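Local coordinates for designed helical repeat protein (Synthetic construct, PDB 5CWD) that probably serves no biological role, being a computationally designed protein made to explore which all-helical repeat architectures a chain can adopt, at residues E12-K17 with R50-A55; E62-E67 with E108-I113. All blocks are in the same frame, centred on the assembly; numbering follows the deposited sequence.

From the N terminus, helix 4-20 supplies residues 12-17 to interaction 1. The chain then runs through helix 24-40 and returns with residues 50-55 of helix 45-63, closing a first loop made mostly of helix. Interaction 2 opens only after that loop is shut: residues 62-67 span the end of helix 45-63 and the turn into helix 66-83. The chain passes through helices 66-83 and 87-105 before residues 108-113, at the start of helix 108-125, close the second loop. The two loops thus follow in series, neither nesting nor crossing. The centres of interactions 1 and 2 lie about 17 Å apart, but helix 45-63 serves both, and a salt bridge from Arg16 NH2 to Glu62 OE1 joins them.

Interaction 1. Residues E12-K17 with R50-A55; sequences EKAARK and RSFCEA
The backbone N of Ala55, the residue whose methyl meets Glu12, donates to Ser51 O at 2.8 Å. Bonds of this kind run along each helix, but no hydrogen bond crosses between the two segments, whose side chains meet mainly through carbon. Ala55 CB lies against the aliphatic part of Glu12, 3.6 Å from its CG; the glutamate chain bends at chi2, and its carboxylate carbon also passes close to that methyl. Ala15 CB comes within 3.9 Å of Ala55 CB, and residues this small let the axes of segments 12-17 and 50-55 approach to 8.2 Å, at 45° to one another. The larger partner is Phe52. Its ring leans toward helix 4-20 because chi1 (-169°) holds CG anti to the backbone N, and it lays one face over Ala15. The Ala15 methyl sits almost squarely above the ring centre, CB being 3.8 Å from the centroid, a CH-pi contact. Ala14 comes from the edge instead, its CB 3.7 Å from Phe52 CE2. In this all-helical repeat fold the contact joins helix 4-20 to helix 45-63, with helix 24-40 packed against both: Phe52 also touches Cys11 and Cys34, themselves joined by a disulfide. Were Phe52 cut back to an alanine, the Ala15 methyl is likely to lose its aromatic face and a gap to open among these three helices.

Interaction 2. Residues E62-E67 with E108-I113; sequences ESNDEE and EEVAKI
A partly buried contact of mixed character sets the turn between helices 45-63 and 66-83 against the first turns of helix 108-125, with Asn64 and Ile113 at its middle. Asn64 leaves the helix with a positive phi of 67°, a conformation asparagine tolerates better than most residues. Its chi1 of -161° sets CG anti to the backbone N and carries the amide across to Glu109: ND2 donates to OE1 at 3.3 Å, nearly straight but weak, with amide and carboxylate planes only 16° apart. On the same amide, OD1 lies 3.6 Å from Ile113 CG1 and also near Val110 CG2. The branched Ile113 spreads over the turn, its CG2 3.7 Å from Asp65 O and its CD1 3.6 Å from Glu66 CG. Farther out, Glu66 OE2 and Lys112 NZ stand 4.7 Å apart, though their opposite charges probably attract. Side-chain-to-backbone hydrogen bonds shape the turn itself. Ser63 OG accepts from Asp65 N at 3.1 Å, and Asp65 OD1 receives Glu67 N from above the carboxylate plane at 2.7 Å, as well as Val68 N. An ST turn followed directly by an aspartate N-cap thus links two helices in a tight helix-loop-helix connection of the repeat fold.

Interaction 1. Residues E12-K17 with R50-A55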
ATOM      1  N   GLU A  12     -11.318   2.022   4.701  1.00 53.86           N
ATOM      2  CA  GLU A  12     -11.027   0.918   3.788  1.00 56.13           C
ATOM      3  C   GLU A  12     -11.990   0.901   2.600  1.00 54.54           C
ATOM      4  O   GLU A  12     -11.567   0.805   1.442  1.00 54.38           O
ATOM      5  CB  GLU A  12     -11.088  -0.418   4.527  1.00 55.77           C
ATOM      6  CG  GLU A  12     -10.895  -1.624   3.605  1.00 54.47           C
ATOM      7  CD  GLU A  12      -9.992  -2.704   4.182  1.00 58.15           C
ATOM      8  OE1 GLU A  12      -9.502  -2.554   5.322  1.00 57.52           O
ATOM      9  OE2 GLU A  12      -9.767  -3.713   3.479  1.00 59.89           O
ATOM     10  N   LYS A  13     -13.283   0.987   2.894  1.00 53.09           N
ATOM     11  CA  LYS A  13     -14.299   1.043   1.854  1.00 51.42           C
ATOM     12  C   LYS A  13     -14.029   2.215   0.918  1.00 54.82           C
ATOM     13  O   LYS A  13     -14.080   2.078  -0.305  1.00 59.50           O
ATOM     14  CB  LYS A  13     -15.686   1.168   2.480  1.00 53.83           C
ATOM     15  CG  LYS A  13     -16.836   1.156   1.488  1.00 57.71           C
ATOM     16  CD  LYS A  13     -18.159   1.386   2.199  1.00 59.58           C
ATOM     17  CE  LYS A  13     -19.316   1.470   1.221  1.00 65.87           C
ATOM     18  NZ  LYS A  13     -20.602   1.765   1.914  1.00 71.56           N
ATOM     19  N   ALA A  14     -13.732   3.366   1.507  1.00 54.04           N
ATOM     20  CA  ALA A  14     -13.416   4.564   0.744  1.00 55.62           C
ATOM     21  C   ALA A  14     -12.183   4.334  -0.120  1.00 56.89           C
ATOM     22  O   ALA A  14     -12.142   4.744  -1.281  1.00 59.72           O
ATOM     23  CB  ALA A  14     -13.202   5.745   1.677  1.00 56.45           C
ATOM     24  N   ALA A  15     -11.178   3.675   0.452  1.00 57.68           N
ATOM     25  CA  ALA A  15      -9.961   3.352  -0.289  1.00 56.09           C
ATOM     26  C   ALA A  15     -10.282   2.495  -1.503  1.00 55.62           C
ATOM     27  O   ALA A  15      -9.850   2.797  -2.617  1.00 56.44           O
ATOM     28  CB  ALA A  15      -8.960   2.645   0.606  1.00 55.00           C
ATOM     29  N   ARG A  16     -11.039   1.424  -1.288  1.00 59.14           N
ATOM     30  CA  ARG A  16     -11.450   0.570  -2.396  1.00 59.47           C
ATOM     31  C   ARG A  16     -12.213   1.376  -3.444  1.00 59.80           C
ATOM     32  O   ARG A  16     -11.908   1.299  -4.636  1.00 61.50           O
ATOM     33  CB  ARG A  16     -12.303  -0.597  -1.896  1.00 60.21           C
ATOM     34  CG  ARG A  16     -11.489  -1.727  -1.283  1.00 61.61           C
ATOM     35  CD  ARG A  16     -12.228  -3.054  -1.356  1.00 65.48           C
ATOM     36  NE  ARG A  16     -11.385  -4.176  -0.944  1.00 69.50           N
ATOM     37  CZ  ARG A  16     -10.506  -4.792  -1.732  1.00 64.30           C
ATOM     38  NH1 ARG A  16     -10.336  -4.399  -2.988  1.00 62.13           N
ATOM     39  NH2 ARG A  16      -9.789  -5.802  -1.262  1.00 62.24           N
ATOM     40  N   LYS A  17     -13.190   2.160  -2.998  1.00 59.05           N
ATOM     41  CA  LYS A  17     -13.970   2.991  -3.909  1.00 61.84           C
ATOM     42  C   LYS A  17     -13.083   3.968  -4.675  1.00 62.25           C
ATOM     43  O   LYS A  17     -13.345   4.277  -5.838  1.00 64.24           O
ATOM     44  CB  LYS A  17     -15.050   3.763  -3.150  1.00 65.53           C
ATOM     45  CG  LYS A  17     -16.318   2.964  -2.881  1.00 68.66           C
ATOM     46  CD  LYS A  17     -17.364   3.817  -2.175  1.00 69.06           C
ATOM     47  CE  LYS A  17     -18.673   3.069  -2.008  1.00 71.88           C
ATOM     48  NZ  LYS A  17     -19.685   3.886  -1.281  1.00 72.77           N
ATOM     49  N   ARG A  50      -3.342   6.070   7.520  0.58 52.90           N
ATOM     50  CA  ARG A  50      -2.532   4.857   7.494  0.58 52.32           C
ATOM     51  C   ARG A  50      -3.381   3.670   7.057  0.58 52.78           C
ATOM     52  O   ARG A  50      -3.056   2.979   6.088  0.58 53.55           O
ATOM     53  CB  ARG A  50      -1.912   4.591   8.869  0.58 52.50           C
ATOM     54  CG  ARG A  50      -1.170   3.263   8.983  0.58 53.27           C
ATOM     55  CD  ARG A  50      -0.763   2.979  10.417  0.58 53.55           C
ATOM     56  NE  ARG A  50       0.183   3.968  10.920  0.58 52.32           N
ATOM     57  CZ  ARG A  50       1.489   3.944  10.682  0.58 53.11           C
ATOM     58  NH1 ARG A  50       2.020   2.982   9.938  0.58 53.06           N
ATOM     59  NH2 ARG A  50       2.269   4.889  11.185  0.58 55.59           N
ATOM     60  N   SER A  51      -4.471   3.439   7.783  1.00 52.38           N
ATOM     61  CA  SER A  51      -5.380   2.340   7.472  1.00 53.74           C
ATOM     62  C   SER A  51      -5.921   2.484   6.049  1.00 53.11           C
ATOM     63  O   SER A  51      -6.116   1.491   5.339  1.00 52.70           O
ATOM     64  CB  SER A  51      -6.529   2.295   8.482  1.00 55.63           C
ATOM     65  OG  SER A  51      -7.269   1.093   8.369  1.00 60.11           O
ATOM     66  N   PHE A  52      -6.147   3.729   5.637  1.00 53.39           N
ATOM     67  CA  PHE A  52      -6.578   4.024   4.274  1.00 52.55           C
ATOM     68  C   PHE A  52      -5.530   3.572   3.260  1.00 53.71           C
ATOM     69  O   PHE A  52      -5.854   2.905   2.277  1.00 53.62           O
ATOM     70  CB  PHE A  52      -6.849   5.521   4.111  1.00 54.08           C
ATOM     71  CG  PHE A  52      -7.538   5.880   2.821  1.00 55.50           C
ATOM     72  CD1 PHE A  52      -6.823   5.974   1.639  1.00 53.84           C
ATOM     73  CD2 PHE A  52      -8.898   6.136   2.795  1.00 55.57           C
ATOM     74  CE1 PHE A  52      -7.452   6.308   0.458  1.00 52.52           C
ATOM     75  CE2 PHE A  52      -9.531   6.471   1.615  1.00 55.17           C
ATOM     76  CZ  PHE A  52      -8.805   6.559   0.448  1.00 54.04           C
ATOM     77  N   CYS A  53      -4.275   3.945   3.500  1.00 52.67           N
ATOM     78  CA  CYS A  53      -3.182   3.583   2.602  1.00 49.77           C
ATOM     79  C   CYS A  53      -2.976   2.077   2.543  1.00 50.35           C
ATOM     80  O   CYS A  53      -2.788   1.512   1.464  1.00 50.71           O
ATOM     81  CB  CYS A  53      -1.886   4.258   3.037  1.00 49.17           C
ATOM     82  SG  CYS A  53      -1.824   6.014   2.657  1.00 55.18           S
ATOM     83  N   GLU A  54      -2.997   1.429   3.703  1.00 51.57           N
ATOM     84  CA  GLU A  54      -2.859  -0.021   3.746  1.00 51.47           C
ATOM     85  C   GLU A  54      -4.013  -0.697   3.003  1.00 54.07           C
ATOM     86  O   GLU A  54      -3.795  -1.613   2.200  1.00 55.92           O
ATOM     87  CB  GLU A  54      -2.786  -0.510   5.192  1.00 52.70           C
ATOM     88  CG  GLU A  54      -1.529  -0.057   5.922  1.00 52.90           C
ATOM     89  CD  GLU A  54      -1.401  -0.652   7.309  1.00 55.73           C
ATOM     90  OE1 GLU A  54      -2.394  -1.225   7.808  1.00 58.91           O
ATOM     91  OE2 GLU A  54      -0.304  -0.550   7.898  1.00 54.96           O
ATOM     92  N   ALA A  55      -5.237  -0.240   3.257  1.00 52.50           N
ATOM     93  CA  ALA A  55      -6.398  -0.753   2.534  1.00 52.09           C
ATOM     94  C   ALA A  55      -6.249  -0.522   1.032  1.00 51.14           C
ATOM     95  O   ALA A  55      -6.563  -1.395   0.221  1.00 49.64           O
ATOM     96  CB  ALA A  55      -7.667  -0.101   3.043  1.00 53.26           C
TER

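Interaction 2. Residues E62-E67 with E108-I113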
ATOM      1  N   GLU A  62      -5.086  -6.762  -4.778  1.00 59.48           N
ATOM      2  CA  GLU A  62      -6.147  -7.705  -5.125  1.00 61.15           C
ATOM      3  C   GLU A  62      -6.806  -7.382  -6.467  1.00 63.22           C
ATOM      4  O   GLU A  62      -7.442  -8.247  -7.071  1.00 62.77           O
ATOM      5  CB  GLU A  62      -7.206  -7.735  -4.022  1.00 57.42           C
ATOM      6  CG  GLU A  62      -6.695  -8.309  -2.711  1.00 58.45           C
ATOM      7  CD  GLU A  62      -7.731  -8.259  -1.604  1.00 62.09           C
ATOM      8  OE1 GLU A  62      -8.941  -8.268  -1.916  1.00 63.01           O
ATOM      9  OE2 GLU A  62      -7.333  -8.206  -0.421  1.00 60.31           O
ATOM     10  N   SER A  63      -6.655  -6.144  -6.932  1.00 63.10           N
ATOM     11  CA  SER A  63      -7.221  -5.744  -8.217  1.00 61.08           C
ATOM     12  C   SER A  63      -6.470  -6.410  -9.357  1.00 63.78           C
ATOM     13  O   SER A  63      -7.063  -6.809 -10.360  1.00 66.24           O
ATOM     14  CB  SER A  63      -7.169  -4.227  -8.389  1.00 60.02           C
ATOM     15  OG  SER A  63      -5.886  -3.820  -8.833  1.00 59.46           O
ATOM     16  N   ASN A  64      -5.155  -6.509  -9.194  1.00 62.88           N
ATOM     17  CA  ASN A  64      -4.284  -7.125 -10.187  1.00 65.12           C
ATOM     18  C   ASN A  64      -4.214  -6.302 -11.475  1.00 66.59           C
ATOM     19  O   ASN A  64      -3.985  -6.848 -12.556  1.00 70.30           O
ATOM     20  CB  ASN A  64      -4.754  -8.549 -10.498  1.00 64.77           C
ATOM     21  CG  ASN A  64      -3.674  -9.394 -11.140  1.00 66.21           C
ATOM     22  OD1 ASN A  64      -2.495  -9.274 -10.807  1.00 66.51           O
ATOM     23  ND2 ASN A  64      -4.071 -10.249 -12.073  1.00 68.81           N
ATOM     24  N   ASP A  65      -4.409  -4.991 -11.351  1.00 65.60           N
ATOM     25  CA  ASP A  65      -4.285  -4.078 -12.487  1.00 65.75           C
ATOM     26  C   ASP A  65      -3.200  -3.042 -12.217  1.00 63.82           C
ATOM     27  O   ASP A  65      -2.978  -2.652 -11.071  1.00 66.31           O
ATOM     28  CB  ASP A  65      -5.617  -3.383 -12.773  1.00 68.16           C
ATOM     29  CG  ASP A  65      -5.545  -2.458 -13.976  1.00 71.85           C
ATOM     30  OD1 ASP A  65      -5.196  -1.272 -13.795  1.00 71.64           O
ATOM     31  OD2 ASP A  65      -5.834  -2.918 -15.102  1.00 73.61           O
ATOM     32  N   GLU A  66      -2.537  -2.592 -13.277  1.00 64.41           N
ATOM     33  CA  GLU A  66      -1.375  -1.717 -13.142  1.00 66.58           C
ATOM     34  C   GLU A  66      -1.740  -0.251 -12.925  1.00 65.92           C
ATOM     35  O   GLU A  66      -0.926   0.524 -12.422  1.00 67.33           O
ATOM     36  CB  GLU A  66      -0.481  -1.837 -14.378  1.00 70.38           C
ATOM     37  CG  GLU A  66       0.150  -3.211 -14.548  1.00 72.26           C
ATOM     38  CD  GLU A  66       1.275  -3.214 -15.561  1.00 75.27           C
ATOM     39  OE1 GLU A  66       1.489  -2.172 -16.217  1.00 76.51           O
ATOM     40  OE2 GLU A  66       1.951  -4.256 -15.694  1.00 74.90           O
ATOM     41  N   GLU A  67      -2.954   0.132 -13.306  1.00 65.63           N
ATOM     42  CA  GLU A  67      -3.392   1.516 -13.159  1.00 66.62           C
ATOM     43  C   GLU A  67      -3.983   1.739 -11.768  1.00 63.03           C
ATOM     44  O   GLU A  67      -3.785   2.794 -11.147  1.00 62.97           O
ATOM     45  CB  GLU A  67      -4.415   1.871 -14.241  1.00 69.78           C
ATOM     46  CG  GLU A  67      -3.993   1.484 -15.658  1.00 70.55           C
ATOM     47  CD  GLU A  67      -2.708   2.161 -16.108  1.00 74.12           C
ATOM     48  OE1 GLU A  67      -2.289   3.149 -15.467  1.00 70.19           O
ATOM     49  OE2 GLU A  67      -2.115   1.704 -17.110  1.00 78.12           O
ATOM     50  N   GLU A 108       2.714 -14.350  -8.559  1.00 60.10           N
ATOM     51  CA  GLU A 108       3.804 -13.524  -9.069  1.00 58.53           C
ATOM     52  C   GLU A 108       3.300 -12.283  -9.796  1.00 58.94           C
ATOM     53  O   GLU A 108       3.929 -11.225  -9.742  1.00 61.34           O
ATOM     54  CB  GLU A 108       4.695 -14.335 -10.007  1.00 62.91           C
ATOM     55  CG  GLU A 108       5.669 -15.259  -9.294  1.00 66.83           C
ATOM     56  CD  GLU A 108       6.780 -15.756 -10.203  1.00 71.25           C
ATOM     57  OE1 GLU A 108       7.185 -15.012 -11.122  1.00 72.16           O
ATOM     58  OE2 GLU A 108       7.250 -16.896  -9.999  1.00 73.07           O
ATOM     59  N   GLU A 109       2.175 -12.416 -10.488  1.00 58.06           N
ATOM     60  CA  GLU A 109       1.551 -11.270 -11.136  1.00 58.42           C
ATOM     61  C   GLU A 109       1.255 -10.215 -10.082  1.00 59.41           C
ATOM     62  O   GLU A 109       1.735  -9.082 -10.162  1.00 61.20           O
ATOM     63  CB  GLU A 109       0.263 -11.674 -11.849  1.00 60.99           C
ATOM     64  CG  GLU A 109       0.408 -12.834 -12.811  1.00 63.35           C
ATOM     65  CD  GLU A 109      -0.913 -13.209 -13.448  1.00 72.68           C
ATOM     66  OE1 GLU A 109      -1.887 -12.445 -13.288  1.00 76.56           O
ATOM     67  OE2 GLU A 109      -0.978 -14.269 -14.106  1.00 72.51           O
ATOM     68  N   VAL A 110       0.471 -10.614  -9.087  1.00 58.65           N
ATOM     69  CA  VAL A 110       0.122  -9.748  -7.974  1.00 57.03           C
ATOM     70  C   VAL A 110       1.384  -9.171  -7.345  1.00 56.12           C
ATOM     71  O   VAL A 110       1.396  -8.018  -6.919  1.00 58.95           O
ATOM     72  CB  VAL A 110      -0.695 -10.512  -6.903  1.00 58.26           C
ATOM     73  CG1 VAL A 110      -1.003  -9.620  -5.705  1.00 58.39           C
ATOM     74  CG2 VAL A 110      -1.986 -11.049  -7.502  1.00 58.48           C
ATOM     75  N   ALA A 111       2.444  -9.972  -7.299  1.00 56.39           N
ATOM     76  CA  ALA A 111       3.711  -9.534  -6.718  1.00 57.51           C
ATOM     77  C   ALA A 111       4.332  -8.414  -7.548  1.00 58.90           C
ATOM     78  O   ALA A 111       4.797  -7.409  -7.002  1.00 59.50           O
ATOM     79  CB  ALA A 111       4.677 -10.702  -6.602  1.00 55.67           C
ATOM     80  N   LYS A 112       4.344  -8.590  -8.866  1.00 56.75           N
ATOM     81  CA  LYS A 112       4.833  -7.554  -9.767  1.00 56.17           C
ATOM     82  C   LYS A 112       3.995  -6.289  -9.615  1.00 54.89           C
ATOM     83  O   LYS A 112       4.535  -5.182  -9.515  1.00 56.66           O
ATOM     84  CB  LYS A 112       4.804  -8.043 -11.216  1.00 61.32           C
ATOM     85  CG  LYS A 112       5.261  -7.009 -12.232  1.00 62.22           C
ATOM     86  CD  LYS A 112       5.305  -7.595 -13.628  1.00 62.74           C
ATOM     87  CE  LYS A 112       5.679  -6.544 -14.657  1.00 68.84           C
ATOM     88  NZ  LYS A 112       5.724  -7.110 -16.032  1.00 71.53           N
ATOM     89  N   ILE A 113       2.676  -6.465  -9.595  1.00 55.19           N
ATOM     90  CA  ILE A 113       1.753  -5.355  -9.372  1.00 56.82           C
ATOM     91  C   ILE A 113       2.104  -4.630  -8.075  1.00 57.00           C
ATOM     92  O   ILE A 113       2.192  -3.401  -8.044  1.00 56.80           O
ATOM     93  CB  ILE A 113       0.277  -5.838  -9.307  1.00 59.12           C
ATOM     94  CG1 ILE A 113      -0.145  -6.493 -10.628  1.00 62.47           C
ATOM     95  CG2 ILE A 113      -0.670  -4.685  -8.963  1.00 58.69           C
ATOM     96  CD1 ILE A 113      -0.132  -5.573 -11.837  1.00 65.25           C
TER